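Local atomic coordinates of putative epoxide hydrolase protein (PDB entry 5BOV), a protein that is of unproven function but has the alpha/beta hydrolase fold and probably acts as a hydrolase, perhaps on epoxides or monoacylglycerols. Residues A[169-172]-A[177-180]; A[38-43]-A[160-165]; A[120-125]-A[234-239]; A[134-139]-A[267-272]; A[48-53]-A[292-297]. One frame throughout, in Å; residues are numbered along the deposited sequence.

Contact 1. Residues A[169-172]-A[177-180]; sequences AGYR and DFAK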
# COMPACT_ATOMS: atom_id res chain seq x y z
N ALA A 169 -4.50 -4.62 22.28
CA ALA A 169 -3.94 -3.86 23.36
C ALA A 169 -2.41 -3.65 23.24
O ALA A 169 -1.91 -2.58 23.52
CB ALA A 169 -4.29 -4.53 24.72
N GLY A 170 -1.70 -4.69 22.83
CA GLY A 170 -0.28 -4.61 22.62
C GLY A 170 0.07 -3.59 21.55
O GLY A 170 1.00 -2.79 21.69
N TYR A 171 -0.69 -3.62 20.46
CA TYR A 171 -0.37 -2.72 19.34
C TYR A 171 -0.65 -1.30 19.74
O TYR A 171 0.06 -0.38 19.35
CB TYR A 171 -1.06 -3.15 18.03
CG TYR A 171 -0.47 -2.45 16.81
CD1 TYR A 171 0.90 -2.59 16.51
CD2 TYR A 171 -1.24 -1.65 16.00
CE1 TYR A 171 1.45 -1.89 15.44
CE2 TYR A 171 -0.71 -0.95 14.91
CZ TYR A 171 0.62 -1.09 14.63
OH TYR A 171 1.22 -0.41 13.58
N ARG A 172 -1.72 -1.11 20.49
CA ARG A 172 -2.09 0.24 20.97
C ARG A 172 -1.10 0.75 22.00
O ARG A 172 -0.69 1.92 21.95
CB ARG A 172 -3.48 0.27 21.54
CG ARG A 172 -3.90 1.65 22.06
CD ARG A 172 -5.38 1.71 22.32
NE ARG A 172 -6.10 1.89 21.07
CZ ARG A 172 -6.98 1.04 20.55
NH1 ARG A 172 -7.31 -0.10 21.14
NH2 ARG A 172 -7.56 1.39 19.40
N ASP A 177 7.31 0.75 19.19
CA ASP A 177 8.20 -0.38 19.28
C ASP A 177 7.79 -1.59 18.43
O ASP A 177 8.61 -2.31 17.91
CB ASP A 177 8.37 -0.84 20.73
CG ASP A 177 9.10 0.21 21.60
OD1 ASP A 177 9.74 1.13 21.05
OD2 ASP A 177 8.98 0.05 22.85
N PHE A 178 6.49 -1.79 18.34
CA PHE A 178 5.96 -2.93 17.60
C PHE A 178 6.21 -2.72 16.10
O PHE A 178 6.80 -3.59 15.45
CB PHE A 178 4.47 -3.13 17.89
CG PHE A 178 3.96 -4.47 17.41
CD1 PHE A 178 3.77 -4.76 16.09
CD2 PHE A 178 3.69 -5.48 18.33
CE1 PHE A 178 3.36 -6.01 15.65
CE2 PHE A 178 3.25 -6.73 17.89
CZ PHE A 178 3.13 -7.03 16.56
N ALA A 179 5.91 -1.52 15.62
CA ALA A 179 6.14 -1.25 14.19
C ALA A 179 7.63 -1.31 13.90
O ALA A 179 8.03 -1.79 12.83
CB ALA A 179 5.55 0.10 13.79
N LYS A 180 8.47 -0.80 14.78
CA LYS A 180 9.89 -0.82 14.49
C LYS A 180 10.43 -2.26 14.41
O LYS A 180 11.24 -2.59 13.58
CB LYS A 180 10.71 -0.02 15.55
CG LYS A 180 12.15 0.25 15.13
CD LYS A 180 12.80 1.14 16.22
CE LYS A 180 14.10 1.74 15.73
NZ LYS A 180 14.70 2.67 16.72
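Tyr171 and Phe178 meet as an offset T-shaped pair, the edge of the tyrosine ring turned to the face of the phenylalanine ring. Their planes stand at 86° and their centroids lie 5.4 Å apart. The tyrosine uses one long side of its ring: Tyr171 CD1 comes to 3.6 Å from Phe178 CD1, and Tyr171 CE1 lies 3.7 Å from that same carbon. Both rings leave their helices with CG swung anti to the backbone N (chi1 -165° in Tyr171 and -166° in Phe178), and the two side chains cross at about a right angle. Farther along, the methyl of Ala179 gives a looser contact, with Tyr171 OH 4.4 Å from Ala179 CB. The phenolic oxygen is held from elsewhere, by a hydrogen bond with His209 NE2, which should limit the swing of the ring. Phe162 and Trp157 extend the aromatic cluster round Phe178. Helices 165-173 and 175-186 thus form a tightly turned helical pair, closed by an aromatic contact, within the helical insertion between strands 127-133 and 247-252, which corresponds to the lid found in many alpha/beta hydrolases, epoxide hydrolases among them.

Contact 2. Residues A[38-43]-A[160-165]; sequences HGWPYD and FYFATP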
# COMPACT_ATOMS: atom_id res chain seq x y z
N HIS A 38 1.65 3.70 0.04
CA HIS A 38 2.49 3.02 1.03
C HIS A 38 1.81 1.77 1.61
O HIS A 38 0.62 1.52 1.34
CB HIS A 38 2.85 4.01 2.12
CG HIS A 38 1.71 4.44 2.99
ND1 HIS A 38 1.22 3.64 4.01
CD2 HIS A 38 0.89 5.51 2.95
CE1 HIS A 38 0.17 4.23 4.58
NE2 HIS A 38 -0.01 5.39 3.98
N GLY A 39 2.58 1.08 2.43
CA GLY A 39 2.14 -0.10 3.10
C GLY A 39 2.10 0.03 4.61
O GLY A 39 2.26 1.13 5.16
N TRP A 40 1.95 -1.12 5.25
CA TRP A 40 1.83 -1.21 6.75
C TRP A 40 3.15 -1.81 7.31
O TRP A 40 3.61 -2.85 6.76
CB TRP A 40 0.68 -2.13 7.18
CG TRP A 40 0.59 -2.24 8.64
CD1 TRP A 40 -0.07 -1.40 9.46
CD2 TRP A 40 1.17 -3.24 9.48
NE1 TRP A 40 0.08 -1.79 10.76
CE2 TRP A 40 0.85 -2.92 10.80
CE3 TRP A 40 1.99 -4.32 9.25
CZ2 TRP A 40 1.32 -3.67 11.89
CZ3 TRP A 40 2.39 -5.09 10.31
CH2 TRP A 40 2.09 -4.74 11.63
N PRO A 41 3.72 -1.27 8.40
CA PRO A 41 3.34 -0.03 9.05
C PRO A 41 4.27 1.11 8.64
O PRO A 41 5.25 1.45 9.32
CB PRO A 41 3.52 -0.40 10.54
CG PRO A 41 4.61 -1.46 10.53
CD PRO A 41 4.77 -1.98 9.13
N TYR A 42 4.05 1.57 7.41
CA TYR A 42 4.90 2.58 6.78
C TYR A 42 4.07 3.80 6.48
O TYR A 42 2.87 3.86 6.87
CB TYR A 42 5.57 2.03 5.53
CG TYR A 42 6.32 0.73 5.81
CD1 TYR A 42 7.64 0.77 6.14
CD2 TYR A 42 5.74 -0.51 5.63
CE1 TYR A 42 8.38 -0.41 6.37
CE2 TYR A 42 6.43 -1.66 5.83
CZ TYR A 42 7.74 -1.62 6.19
OH TYR A 42 8.41 -2.81 6.38
N ASP A 43 4.62 4.79 5.80
CA ASP A 43 3.79 5.94 5.41
C ASP A 43 4.33 6.62 4.15
O ASP A 43 5.15 6.02 3.45
CB ASP A 43 3.60 6.94 6.57
CG ASP A 43 4.78 7.84 6.78
OD1 ASP A 43 5.87 7.56 6.27
OD2 ASP A 43 4.59 8.76 7.62
N PHE A 160 -2.05 -12.95 13.42
CA PHE A 160 -2.71 -13.80 14.47
C PHE A 160 -2.70 -13.12 15.84
O PHE A 160 -3.75 -13.14 16.55
CB PHE A 160 -2.14 -15.19 14.57
CG PHE A 160 -2.00 -15.85 13.22
CD1 PHE A 160 -3.13 -16.27 12.53
CD2 PHE A 160 -0.75 -16.05 12.67
CE1 PHE A 160 -3.02 -16.82 11.26
CE2 PHE A 160 -0.64 -16.58 11.40
CZ PHE A 160 -1.77 -16.98 10.71
N TYR A 161 -1.60 -12.45 16.18
CA TYR A 161 -1.60 -11.59 17.37
C TYR A 161 -2.77 -10.58 17.35
O TYR A 161 -3.56 -10.43 18.28
CB TYR A 161 -0.29 -10.85 17.43
CG TYR A 161 -0.04 -10.03 18.68
CD1 TYR A 161 -0.06 -10.63 19.96
CD2 TYR A 161 0.31 -8.72 18.63
CE1 TYR A 161 0.23 -9.90 21.11
CE2 TYR A 161 0.61 -7.98 19.76
CZ TYR A 161 0.60 -8.56 21.02
OH TYR A 161 0.89 -7.81 22.14
N PHE A 162 -2.90 -9.88 16.20
CA PHE A 162 -3.92 -8.84 16.01
C PHE A 162 -5.38 -9.39 16.05
O PHE A 162 -6.32 -8.65 16.24
CB PHE A 162 -3.71 -8.03 14.72
CG PHE A 162 -2.41 -7.23 14.68
CD1 PHE A 162 -1.79 -6.77 15.83
CD2 PHE A 162 -1.88 -6.89 13.44
CE1 PHE A 162 -0.59 -6.10 15.74
CE2 PHE A 162 -0.69 -6.19 13.34
CZ PHE A 162 -0.07 -5.78 14.51
N ALA A 163 -5.54 -10.70 15.92
CA ALA A 163 -6.86 -11.30 15.98
C ALA A 163 -7.39 -11.39 17.42
O ALA A 163 -8.54 -11.74 17.58
CB ALA A 163 -6.80 -12.69 15.37
N THR A 164 -6.54 -11.15 18.43
CA THR A 164 -6.89 -11.25 19.82
C THR A 164 -6.99 -9.91 20.50
O THR A 164 -6.36 -8.94 20.06
CB THR A 164 -5.88 -12.09 20.60
OG1 THR A 164 -4.64 -11.42 20.70
CG2 THR A 164 -5.70 -13.46 19.93
N PRO A 165 -7.80 -9.79 21.57
CA PRO A 165 -7.82 -8.54 22.31
C PRO A 165 -6.47 -8.17 22.88
O PRO A 165 -6.15 -7.00 22.89
CB PRO A 165 -8.83 -8.81 23.43
CG PRO A 165 -9.76 -9.80 22.85
CD PRO A 165 -8.86 -10.72 22.00
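Trp40 and Phe162 approach from opposite directions and meet through their six-membered rings, whose planes stand at 86° with centroids 5.5 Å apart. From the phenylalanine side, the indole lies at the ring edge and in plane: Trp40 CZ2 is 3.5 Å from Phe162 CE2, and Trp40 CH2 is 3.7 Å from Phe162 CZ, while the indole is met obliquely. One face of the tryptophan carries Pro41 CB, offset toward the rim, and Trp111 also stacks on the indole. The tryptophan extends toward the helix because its CG is anti to the backbone N (chi1 178°). His38, Gly39, Trp40 and the cis-linked Pro41 match the HGxP motif of epoxide hydrolases and related enzymes, a loop that contributes to the oxyanion hole. Consistent with this, Trp40 N bonds Asp110 OD2 of the probable nucleophile elbow. The loop is braced on Gly39 O, which two donors reach from opposite faces of its plane: His38 ND1 at 3.0 Å, with the acceptor lying in the imidazole plane and an N-H...O angle of 169°, and Tyr42 N at 2.9 Å. One face of the imidazole rests on Asp43 CA. Across the contact, Thr164 OG1 bonds Tyr161 O at 2.8 Å and caps the following helix through Gly167 N, while Phe162 O accepts from Arg218 NE.

Contact 3. Residues A[120-125]-A[234-239]; sequences AALWPQ and EQRLAA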
# COMPACT_ATOMS: atom_id res chain seq x y z
N ALA A 120 -6.71 -1.37 -10.31
CA ALA A 120 -6.46 -1.81 -11.63
C ALA A 120 -7.40 -2.91 -12.09
O ALA A 120 -7.74 -2.99 -13.27
CB ALA A 120 -4.99 -2.26 -11.75
N ALA A 121 -7.76 -3.82 -11.19
CA ALA A 121 -8.65 -4.91 -11.56
C ALA A 121 -10.10 -4.47 -11.73
O ALA A 121 -10.85 -4.96 -12.64
CB ALA A 121 -8.53 -6.00 -10.50
N LEU A 122 -10.57 -3.61 -10.86
CA LEU A 122 -12.00 -3.23 -10.88
C LEU A 122 -12.30 -2.01 -11.70
O LEU A 122 -13.42 -1.91 -12.27
CB LEU A 122 -12.55 -3.03 -9.47
CG LEU A 122 -12.42 -4.22 -8.50
CD1 LEU A 122 -13.10 -3.88 -7.20
CD2 LEU A 122 -12.98 -5.51 -9.06
N TRP A 123 -11.36 -1.07 -11.76
CA TRP A 123 -11.50 0.12 -12.59
C TRP A 123 -10.28 0.29 -13.50
O TRP A 123 -9.57 1.32 -13.41
CB TRP A 123 -11.70 1.34 -11.70
CG TRP A 123 -12.80 1.18 -10.79
CD1 TRP A 123 -14.14 1.31 -11.10
CD2 TRP A 123 -12.75 0.85 -9.37
NE1 TRP A 123 -14.90 1.03 -9.98
CE2 TRP A 123 -14.09 0.85 -8.88
CE3 TRP A 123 -11.73 0.58 -8.48
CZ2 TRP A 123 -14.41 0.56 -7.53
CZ3 TRP A 123 -12.03 0.25 -7.17
CH2 TRP A 123 -13.34 0.24 -6.68
N PRO A 124 -10.05 -0.64 -14.43
CA PRO A 124 -8.86 -0.56 -15.26
C PRO A 124 -8.72 0.75 -16.08
O PRO A 124 -7.59 1.18 -16.36
CB PRO A 124 -8.97 -1.76 -16.18
CG PRO A 124 -10.43 -2.12 -16.16
CD PRO A 124 -10.85 -1.84 -14.77
N GLN A 125 -9.85 1.36 -16.47
CA GLN A 125 -9.77 2.59 -17.26
C GLN A 125 -9.08 3.72 -16.48
O GLN A 125 -8.60 4.69 -17.08
CB GLN A 125 -11.17 3.10 -17.71
CG GLN A 125 -11.79 2.20 -18.69
CD GLN A 125 -13.22 2.65 -19.12
OE1 GLN A 125 -13.57 3.85 -19.17
NE2 GLN A 125 -14.03 1.67 -19.43
N GLU A 234 -15.98 -6.95 -3.01
CA GLU A 234 -15.31 -8.10 -2.45
C GLU A 234 -15.74 -9.36 -3.17
O GLU A 234 -14.93 -10.30 -3.36
CB GLU A 234 -15.49 -8.26 -0.97
CG GLU A 234 -14.99 -7.10 -0.15
CD GLU A 234 -13.44 -6.87 -0.20
OE1 GLU A 234 -12.70 -7.74 -0.74
OE2 GLU A 234 -13.02 -5.78 0.29
N GLN A 235 -17.00 -9.41 -3.58
CA GLN A 235 -17.42 -10.57 -4.36
C GLN A 235 -16.68 -10.68 -5.70
O GLN A 235 -16.24 -11.81 -6.07
CB GLN A 235 -18.94 -10.53 -4.60
CG GLN A 235 -19.43 -11.69 -5.51
CD GLN A 235 -20.94 -11.69 -5.58
OE1 GLN A 235 -21.62 -10.74 -5.14
NE2 GLN A 235 -21.50 -12.75 -6.10
N ARG A 236 -16.47 -9.56 -6.40
CA ARG A 236 -15.74 -9.55 -7.63
C ARG A 236 -14.25 -9.97 -7.35
O ARG A 236 -13.67 -10.74 -8.12
CB ARG A 236 -15.78 -8.18 -8.31
CG ARG A 236 -17.13 -7.92 -8.91
CD ARG A 236 -17.34 -6.45 -9.24
NE ARG A 236 -16.49 -5.96 -10.34
CZ ARG A 236 -16.35 -4.66 -10.67
NH1 ARG A 236 -17.03 -3.69 -9.99
NH2 ARG A 236 -15.54 -4.28 -11.67
N LEU A 237 -13.70 -9.49 -6.24
CA LEU A 237 -12.29 -9.73 -5.94
C LEU A 237 -12.06 -11.17 -5.53
O LEU A 237 -11.00 -11.72 -5.77
CB LEU A 237 -11.81 -8.77 -4.85
CG LEU A 237 -11.77 -7.30 -5.29
CD1 LEU A 237 -11.49 -6.43 -4.07
CD2 LEU A 237 -10.67 -7.08 -6.37
N ALA A 238 -13.06 -11.81 -4.97
CA ALA A 238 -12.89 -13.20 -4.53
C ALA A 238 -12.68 -14.15 -5.68
O ALA A 238 -12.12 -15.26 -5.48
CB ALA A 238 -14.10 -13.62 -3.69
N ALA A 239 -13.07 -13.74 -6.88
CA ALA A 239 -12.77 -14.52 -8.10
C ALA A 239 -11.31 -14.43 -8.55
O ALA A 239 -10.94 -15.07 -9.52
CB ALA A 239 -13.69 -14.13 -9.23
O HOH W 1 -13.51 -5.85 -13.29
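Leu122 and Arg236 join the C-terminal end of helix 111-122, the helix that follows the probable nucleophile elbow of this alpha/beta hydrolase fold, to helix 231-238, which comes shortly before strand 247-252. The apolar part centres on Leu122. Its CD2 methyl sits over one face of the Arg236 guanidinium, offset toward the rim, with Leu122 CD2 3.8 Å from Arg236 NE; the two side chains cross obliquely. The same methyl turns to the neighbouring leucine as well, Leu122 CD2 lying 3.9 Å from Leu237 CD2. Leu237 meets Leu122 at about a right angle, and Leu122 CD1 closes on Leu237 CG at 4.1 Å. The leucine pair is buried, whereas the arginine lies on the exposed side and forms its cover. Behind Leu122, on its own segment, the CB packs against one face of the Trp123 ring.

The polar part gathers on a single nitrogen. The arginine chain bends at chi3 (68°), bringing NH2 back to the helix end, where Arg236 NH2 makes a weak hydrogen bond to Leu122 O at 3.2 Å, bent to 131°. A positive group beside these last helical carbonyls is probably favoured by the helix dipole. A water completes the link: it donates to Ala121 O at 2.9 Å and accepts from Arg236 NH2 at 3.0 Å, lying in the guanidinium plane at its edge.

Contact 4. Residues A[134-139]-A[267-272]; sequences SGYLIS and AKFTGK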
# COMPACT_ATOMS: atom_id res chain seq x y z
N SER A 134 5.84 -7.28 -4.96
CA SER A 134 5.41 -8.65 -4.51
C SER A 134 4.26 -9.22 -5.30
O SER A 134 3.67 -10.20 -4.87
CB SER A 134 5.21 -8.75 -2.99
OG SER A 134 6.41 -8.33 -2.33
N GLY A 135 3.93 -8.64 -6.46
CA GLY A 135 3.06 -9.30 -7.40
C GLY A 135 1.58 -9.02 -7.17
O GLY A 135 1.15 -7.90 -7.07
N TYR A 136 0.81 -10.10 -7.24
CA TYR A 136 -0.65 -10.00 -7.23
C TYR A 136 -1.06 -10.25 -5.78
O TYR A 136 -0.97 -11.38 -5.27
CB TYR A 136 -1.26 -11.07 -8.14
CG TYR A 136 -2.79 -11.01 -8.25
CD1 TYR A 136 -3.39 -10.21 -9.23
CD2 TYR A 136 -3.58 -11.81 -7.46
CE1 TYR A 136 -4.77 -10.18 -9.38
CE2 TYR A 136 -4.98 -11.81 -7.62
CZ TYR A 136 -5.56 -11.01 -8.58
OH TYR A 136 -6.93 -11.00 -8.69
N LEU A 137 -1.57 -9.21 -5.12
CA LEU A 137 -1.86 -9.26 -3.69
C LEU A 137 -3.35 -9.22 -3.36
O LEU A 137 -3.67 -9.14 -2.20
CB LEU A 137 -1.15 -8.15 -2.97
CG LEU A 137 0.37 -8.23 -3.00
CD1 LEU A 137 1.01 -7.28 -2.04
CD2 LEU A 137 0.84 -9.63 -2.73
N ILE A 138 -4.22 -9.39 -4.35
CA ILE A 138 -5.62 -9.51 -4.12
C ILE A 138 -5.87 -10.93 -3.56
O ILE A 138 -5.43 -11.92 -4.18
CB ILE A 138 -6.40 -9.32 -5.42
CG1 ILE A 138 -6.31 -7.85 -5.87
CG2 ILE A 138 -7.89 -9.68 -5.23
CD1 ILE A 138 -6.79 -7.58 -7.25
N SER A 139 -6.70 -11.03 -2.53
CA SER A 139 -7.10 -12.34 -2.07
C SER A 139 -8.52 -12.22 -1.52
O SER A 139 -9.29 -11.30 -1.87
CB SER A 139 -6.13 -12.80 -1.00
OG SER A 139 -6.31 -14.19 -0.72
N ALA A 267 0.54 -15.40 -14.34
CA ALA A 267 -0.67 -15.44 -15.12
C ALA A 267 -1.78 -14.61 -14.54
O ALA A 267 -2.87 -14.60 -15.12
CB ALA A 267 -1.12 -16.90 -15.28
N LYS A 268 -1.51 -13.83 -13.48
CA LYS A 268 -2.49 -12.87 -13.01
C LYS A 268 -2.41 -11.55 -13.72
O LYS A 268 -3.31 -10.72 -13.53
CB LYS A 268 -2.33 -12.63 -11.53
CG LYS A 268 -2.35 -13.86 -10.66
CD LYS A 268 -3.56 -14.70 -10.95
CE LYS A 268 -4.87 -14.04 -10.59
NZ LYS A 268 -6.01 -14.97 -10.88
N PHE A 269 -1.47 -11.37 -14.62
CA PHE A 269 -1.31 -10.09 -15.32
C PHE A 269 -1.40 -10.43 -16.83
O PHE A 269 -0.50 -11.10 -17.37
CB PHE A 269 0.01 -9.51 -14.97
CG PHE A 269 0.14 -9.18 -13.52
CD1 PHE A 269 -0.42 -8.00 -13.03
CD2 PHE A 269 0.70 -10.07 -12.67
CE1 PHE A 269 -0.35 -7.74 -11.67
CE2 PHE A 269 0.77 -9.78 -11.28
CZ PHE A 269 0.27 -8.61 -10.81
N THR A 270 -2.54 -10.08 -17.42
CA THR A 270 -2.87 -10.54 -18.73
C THR A 270 -2.54 -9.56 -19.85
O THR A 270 -2.82 -9.89 -21.00
CB THR A 270 -4.35 -10.94 -18.80
OG1 THR A 270 -5.17 -9.87 -18.33
CG2 THR A 270 -4.60 -12.17 -17.96
N GLY A 271 -2.04 -8.36 -19.49
CA GLY A 271 -1.56 -7.43 -20.47
C GLY A 271 -0.05 -7.45 -20.56
O GLY A 271 0.61 -8.46 -20.39
N LYS A 272 0.52 -6.31 -20.92
CA LYS A 272 1.95 -6.16 -20.98
C LYS A 272 2.49 -6.35 -19.59
O LYS A 272 1.86 -5.91 -18.63
CB LYS A 272 2.27 -4.75 -21.49
CG LYS A 272 1.85 -4.59 -22.94
CD LYS A 272 2.18 -3.21 -23.39
CE LYS A 272 2.00 -3.11 -24.90
NZ LYS A 272 2.48 -1.80 -25.43
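The backbones come nearest at Tyr136 and Lys268, with CA atoms 6.7 Å apart, just after Gly135 takes a turn (phi 89°, psi -136°) with backbone angles at which a CB would jam against the preceding carbonyl oxygen, so glycine suits the place. Lys268 folds along the Tyr136 ring, bent at chi2 and chi3 so that its methylenes follow the aromatic surface. Lys268 CB lies 3.5 Å from Tyr136 CD1, and farther out Lys268 CE makes a CH-pi contact over the face, 3.8 Å from the Tyr136 ring centroid and 16° off its normal. The ammonium is too distant for more than a weak cation-pi attraction; NZ is instead bonded to Leu240 O, while Tyr136 OH bonds Pro241 O, so both polar ends fasten to one neighbouring loop. Phe269 arrives at the tyrosine's edge, with Phe269 CZ 3.9 Å from Tyr136 CB. Its own ring edge points in plane at the Gly135-Tyr136 peptide, Phe269 CZ standing 3.9 Å from Gly135 C. The contact links the loop after strand 127-133 to the loop leading into strand 273-278. Strand 247-252 runs between those two strands in the sheet and meets Phe269 through Thr247 and Thr249, while Ile138 packs on helix 111-122.

Contact 5. Residues A[48-53]-A[292-297]; sequences AQVAPA and TAFVQA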
# COMPACT_ATOMS: atom_id res chain seq x y z
N ALA A 48 9.60 9.64 -0.19
CA ALA A 48 10.18 10.98 -0.06
C ALA A 48 11.28 11.22 -1.04
O ALA A 48 11.62 12.40 -1.31
CB ALA A 48 10.66 11.23 1.36
N GLN A 49 11.98 10.18 -1.49
CA GLN A 49 12.98 10.29 -2.56
C GLN A 49 12.44 9.95 -3.92
O GLN A 49 12.72 10.67 -4.92
CB GLN A 49 14.24 9.49 -2.26
CG GLN A 49 14.89 9.99 -1.00
CD GLN A 49 16.19 9.23 -0.68
OE1 GLN A 49 16.17 8.05 -0.32
NE2 GLN A 49 17.34 9.94 -0.74
N VAL A 50 11.58 8.97 -4.00
CA VAL A 50 10.97 8.60 -5.29
C VAL A 50 10.17 9.74 -5.88
O VAL A 50 10.28 10.04 -7.09
CB VAL A 50 10.04 7.37 -5.11
CG1 VAL A 50 9.17 7.11 -6.33
CG2 VAL A 50 10.84 6.15 -4.72
N ALA A 51 9.34 10.39 -5.07
CA ALA A 51 8.41 11.37 -5.62
C ALA A 51 9.11 12.60 -6.22
O ALA A 51 8.80 12.97 -7.35
CB ALA A 51 7.35 11.74 -4.56
N PRO A 52 10.11 13.21 -5.54
CA PRO A 52 10.69 14.37 -6.16
C PRO A 52 11.49 13.99 -7.39
O PRO A 52 11.59 14.81 -8.30
CB PRO A 52 11.60 14.95 -5.07
CG PRO A 52 11.09 14.41 -3.78
CD PRO A 52 10.42 13.15 -4.09
N ALA A 53 12.04 12.77 -7.42
CA ALA A 53 12.78 12.34 -8.60
C ALA A 53 11.83 12.23 -9.79
O ALA A 53 12.17 12.66 -10.91
CB ALA A 53 13.43 10.97 -8.38
N THR A 292 16.09 4.63 -6.39
CA THR A 292 16.55 4.69 -7.79
C THR A 292 15.90 3.61 -8.64
O THR A 292 15.38 3.87 -9.72
CB THR A 292 18.11 4.62 -7.85
OG1 THR A 292 18.60 5.72 -7.08
CG2 THR A 292 18.60 4.74 -9.24
N ALA A 293 15.92 2.37 -8.16
CA ALA A 293 15.35 1.29 -8.91
C ALA A 293 13.82 1.44 -8.97
O ALA A 293 13.22 1.07 -9.97
CB ALA A 293 15.70 -0.07 -8.30
N PHE A 294 13.22 1.97 -7.92
CA PHE A 294 11.78 2.09 -7.94
C PHE A 294 11.33 3.15 -8.96
O PHE A 294 10.36 2.92 -9.72
CB PHE A 294 11.26 2.43 -6.55
CG PHE A 294 9.80 2.22 -6.42
CD1 PHE A 294 8.89 3.21 -6.70
CD2 PHE A 294 9.32 0.99 -5.96
CE1 PHE A 294 7.54 3.00 -6.57
CE2 PHE A 294 7.95 0.79 -5.84
CZ PHE A 294 7.09 1.80 -6.15
N VAL A 295 11.98 4.30 -8.94
CA VAL A 295 11.74 5.30 -9.96
C VAL A 295 11.88 4.70 -11.40
O VAL A 295 10.99 4.95 -12.24
CB VAL A 295 12.70 6.48 -9.79
CG1 VAL A 295 12.62 7.44 -10.99
CG2 VAL A 295 12.41 7.23 -8.54
N GLN A 296 12.92 3.97 -11.64
CA GLN A 296 13.13 3.33 -12.97
C GLN A 296 11.96 2.44 -13.33
O GLN A 296 11.48 2.41 -14.46
CB GLN A 296 14.45 2.55 -13.05
CG GLN A 296 14.82 2.15 -14.49
CD GLN A 296 15.11 3.34 -15.36
OE1 GLN A 296 15.99 4.19 -15.03
NE2 GLN A 296 14.35 3.51 -16.45
N ALA A 297 11.48 1.67 -12.34
CA ALA A 297 10.31 0.84 -12.58
C ALA A 297 9.03 1.61 -12.94
O ALA A 297 8.28 1.21 -13.83
CB ALA A 297 10.04 -0.05 -11.37
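Across from Val50, the turn of helix that carries Val295 is held by its own backbone, Ala297 N to Ala293 O at 3.0 Å being the shortest polar bond within the two segments. No hydrogen bond joins the segments themselves, and the meeting is made by methyl groups and one ring. Val295 presents its CG2 branch, the one beside the backbone N, to the turn of helix 50-56. This methyl touches backbone and side chains alike: Val295 CG2 is 3.8 Å from Val50 O, 3.9 Å from Val50 CG1 and 3.9 Å from Ala53 CB. Ala53, one helical turn beyond Val50, flanks it at the more open side. The two valines slide past each other in opposite directions, in keeping with the close backbones, Val50 CA 5.8 Å from Val295 CA. Val50 turns both of its branches to Phe294, whose ring is reached obliquely: Phe294 CD1 lies 3.9 Å from Val50 CG1 and 4.0 Å from Val50 CG2. Pro287 touches both Val50 and Phe294, while Ala51 turns away to strand 59-74. In this alpha/beta hydrolase fold the first and last of the helices flanking the sheet, 50-56 and 291-303, lie side by side on one face of it. With only dispersion and burial of apolar surface joining them here, the pairing of these two segments rests on shape fit and not on directional bonds.

Overall arrangement
Contacts 1 and 2 adjoin, centres 9 Å apart, and share the aromatic cluster where Phe178 meets Phe162; together they tie the presumed helical lid to the loop after strand 32-37. Contacts 3 and 4 also touch, 12 Å between centres, through Ile138, which packs on Ala121 and Leu237; their centres lie about 31 to 32 Å from that of contact 1, on the opposite side of the chain's centre. Contact 5 stands apart, joining the early helix 50-56 to the C-terminal helix 291-303. Contacts 1, 3 and 4 are nested inside the loop it closes, whereas contact 2 crosses contacts 3, 4 and 5, so the presumed lid is interlaced along the chain with the sheet-bearing body.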